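Local coordinates for pyridoxine 4-oxidase (Mesorhizobium loti, PDB 4HA6), which oxidises pyridoxine at its 4-hydroxymethyl group with the help of bound FAD, as a flavoenzyme of the GMC oxidoreductase family, at residues R192-A195 with A196-W199; P427-A430 with A431-D434. All coordinates share one frame; numbering follows the deposited sequence.

Contact 1: residues R192-A195 with A196-W199; sequences RVTA and ADAW
T194 and A195 start the first turn of helix 195-199 and share its two opening backbone bonds: A198 N donates to T194 O at 2.9 Å and W199 N to A195 O at 2.8 Å. T194 is the N-cap. Its OG1 sits between its own backbone N and carbonyl carbon (chi1 72°), which brings it over the end of the helix, where it accepts from D197 N at 2.9 Å in a nearly straight bond (165°). In the reverse direction the D197 carboxylate reaches back, with CG anti to its carbonyl carbon, and OD2 takes T194 N at 3.1 Å, on the anti side and 34° out of the carboxylate plane. These reciprocal bonds make a capping box, and each side chain satisfies the other residue's amide. The capped turn packs against helix 11-20, which follows the first strand of the FAD-binding Rossmann-type fold: A195 and A196 both touch S14 there, and A195 lies close to the FAD-binding residues S11 and H490. D197 OD2 also accepts from W43 NE1, while OD1 is bonded to the hydroxyl of the modified cysteine at position 86, so both carboxylate oxygens are engaged and the group's rotation is probably fixed. The methyl CG2 of T194 lies 3.6 Å from D197 OD2. V193 lays CG1 alongside D197 CB (4.0 Å), with A198 CB further off. The W199 indole, which also packs on L15 and A18 of helix 11-20, presents its CE3 edge to A195: CE3 is 3.2 Å from A195 O, which lies near the ring plane, and 4.1 Å from A195 CB.

Contact 2: residues P427-A430 with A431-D434; sequences PNSA and AEMD
P427, in the loop leading to helix 430-440, meets M433 with its CB and CG, the two side chains crossing at an angle: CB is 3.6 Å from M433 CG, and P427 CG is 4.0 Å from M433 SD. The thioether chain, bent rather than extended, reaches L402 and R399 of helix 392-409, while P427 touches R406 there. At N428 the backbone N donates to E432 OE2 at 3.0 Å, almost straight (169°) but from above the carboxylate plane. E432 spans the distance because its chain is extended beyond CG. S429 is the N-cap; its OG, held between its own N and carbonyl carbon, accepts from E432 N at 3.1 Å, and E432 CG passes 3.4 Å from that oxygen. An alanine in place of E432 removes the carboxylate and would probably leave N428 N without its acceptor and the loop before the cap freer to move. S429 O takes M433 N at 3.0 Å, and A430 O takes, at 2.7 Å, the N of D434, whose carboxylate forms salt bridges with R395 and R399. A carboxylate such as that of E432, in the first turn, would be expected to interact favourably with the helix dipole.

In the fold
Both contacts are helix starts with a hydroxyl N-cap, yet they lie on opposite sides of the chain's centre, about 30 Å apart at their nearest atoms, and share no element. Contact 1 is buried, about 7 Å from FAD at the side chain of R192, and fits against helix 11-20; contact 2 is a surface turn away from the FAD site, resting on helix 392-409. The returning acid differs too. In 192-199 it reaches the amide of the N-cap residue itself and is gripped by further donors; in 427-434 a longer glutamate reaches the residue before the cap. Apolar contacts pair W199 with A195 and V193 with A198 in the first, M433 with P427 in the second.

Contact 1: residues R192-A195 with A196-W199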
# COMPACT_ATOMS: atom_id res chain seq x y z
N ARG A 192 8.48 -10.55 11.69
CA ARG A 192 7.63 -9.53 11.09
C ARG A 192 6.68 -9.00 12.16
O ARG A 192 6.23 -9.75 13.05
CB ARG A 192 6.86 -10.07 9.88
CG ARG A 192 5.47 -10.57 10.20
CD ARG A 192 4.43 -10.10 9.19
NE ARG A 192 4.68 -10.61 7.85
CZ ARG A 192 4.29 -9.98 6.75
NH1 ARG A 192 3.64 -8.83 6.87
NH2 ARG A 192 4.54 -10.47 5.54
N VAL A 193 6.42 -7.70 12.13
CA VAL A 193 5.46 -7.09 13.05
C VAL A 193 4.35 -6.42 12.25
O VAL A 193 4.61 -5.53 11.43
CB VAL A 193 6.14 -6.05 13.97
CG1 VAL A 193 5.10 -5.42 14.89
CG2 VAL A 193 7.26 -6.69 14.78
N THR A 194 3.11 -6.85 12.46
CA THR A 194 1.99 -6.31 11.68
C THR A 194 1.23 -5.25 12.44
O THR A 194 1.49 -4.99 13.62
CB THR A 194 1.00 -7.42 11.31
OG1 THR A 194 0.28 -7.82 12.48
CG2 THR A 194 1.74 -8.60 10.74
N ALA A 195 0.26 -4.64 11.76
CA ALA A 195 -0.64 -3.71 12.43
C ALA A 195 -1.34 -4.41 13.58
O ALA A 195 -1.46 -3.85 14.68
CB ALA A 195 -1.66 -3.16 11.44
N ALA A 196 -1.78 -5.65 13.34
CA ALA A 196 -2.51 -6.42 14.34
C ALA A 196 -1.62 -6.76 15.54
O ALA A 196 -2.07 -6.73 16.70
CB ALA A 196 -3.10 -7.69 13.72
N ASP A 197 -0.36 -7.09 15.26
CA ASP A 197 0.62 -7.34 16.32
C ASP A 197 0.85 -6.06 17.14
O ASP A 197 0.88 -6.08 18.38
CB ASP A 197 1.96 -7.77 15.69
CG ASP A 197 1.90 -9.14 15.04
OD1 ASP A 197 1.05 -9.97 15.46
OD2 ASP A 197 2.71 -9.40 14.12
N ALA A 198 1.02 -4.95 16.45
CA ALA A 198 1.39 -3.70 17.12
C ALA A 198 0.23 -3.10 17.92
O ALA A 198 0.43 -2.59 19.01
CB ALA A 198 1.92 -2.69 16.09
N TRP A 199 -0.98 -3.15 17.37
CA TRP A 199 -2.08 -2.44 18.02
C TRP A 199 -3.06 -3.34 18.74
O TRP A 199 -3.55 -2.99 19.81
CB TRP A 199 -2.81 -1.53 17.03
CG TRP A 199 -2.07 -0.25 16.79
CD1 TRP A 199 -2.13 0.90 17.55
CD2 TRP A 199 -1.18 0.02 15.71
NE1 TRP A 199 -1.31 1.86 16.99
CE2 TRP A 199 -0.71 1.35 15.87
CE3 TRP A 199 -0.71 -0.73 14.63
CZ2 TRP A 199 0.21 1.92 14.98
CZ3 TRP A 199 0.18 -0.15 13.74
CH2 TRP A 199 0.63 1.16 13.92

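Contact 2: residues P427-A430 with A431-D434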
# COMPACT_ATOMS: atom_id res chain seq x y z
N PRO A 427 17.51 -3.40 -26.26
CA PRO A 427 16.47 -2.58 -26.89
C PRO A 427 17.05 -1.35 -27.60
O PRO A 427 17.64 -0.47 -26.96
CB PRO A 427 15.59 -2.15 -25.71
CG PRO A 427 16.51 -2.19 -24.52
CD PRO A 427 17.43 -3.36 -24.78
N ASN A 428 16.86 -1.30 -28.92
CA ASN A 428 17.47 -0.25 -29.73
C ASN A 428 16.54 0.89 -30.12
O ASN A 428 16.81 1.62 -31.08
CB ASN A 428 18.16 -0.85 -30.97
CG ASN A 428 17.45 -2.10 -31.52
OD1 ASN A 428 17.53 -3.19 -30.93
ND2 ASN A 428 16.78 -1.95 -32.66
N SER A 429 15.46 1.08 -29.37
CA SER A 429 14.50 2.13 -29.68
C SER A 429 13.49 2.33 -28.56
O SER A 429 13.34 1.47 -27.69
CB SER A 429 13.75 1.81 -30.96
OG SER A 429 12.70 0.87 -30.71
N ALA A 430 12.79 3.46 -28.61
CA ALA A 430 11.74 3.77 -27.63
C ALA A 430 10.69 2.66 -27.62
O ALA A 430 10.30 2.17 -26.55
CB ALA A 430 11.09 5.11 -27.95
N ALA A 431 10.23 2.28 -28.81
CA ALA A 431 9.17 1.27 -28.94
C ALA A 431 9.60 -0.07 -28.37
O ALA A 431 8.80 -0.75 -27.70
CB ALA A 431 8.74 1.12 -30.38
N GLU A 432 10.84 -0.48 -28.66
CA GLU A 432 11.35 -1.75 -28.12
C GLU A 432 11.47 -1.72 -26.59
O GLU A 432 11.18 -2.72 -25.92
CB GLU A 432 12.70 -2.12 -28.74
CG GLU A 432 12.61 -2.48 -30.23
CD GLU A 432 13.90 -3.08 -30.77
OE1 GLU A 432 13.93 -3.44 -31.97
OE2 GLU A 432 14.88 -3.21 -30.00
N MET A 433 11.91 -0.59 -26.06
CA MET A 433 11.97 -0.43 -24.61
C MET A 433 10.57 -0.44 -24.02
O MET A 433 10.33 -1.06 -22.98
CB MET A 433 12.64 0.88 -24.26
CG MET A 433 14.10 0.95 -24.62
SD MET A 433 15.04 1.29 -23.14
CE MET A 433 14.00 2.55 -22.41
N ASP A 434 9.66 0.25 -24.69
CA ASP A 434 8.28 0.32 -24.22
C ASP A 434 7.68 -1.09 -24.18
O ASP A 434 6.92 -1.41 -23.26
CB ASP A 434 7.44 1.21 -25.15
CG ASP A 434 7.61 2.70 -24.87
OD1 ASP A 434 8.44 3.08 -24.01
OD2 ASP A 434 6.92 3.51 -25.54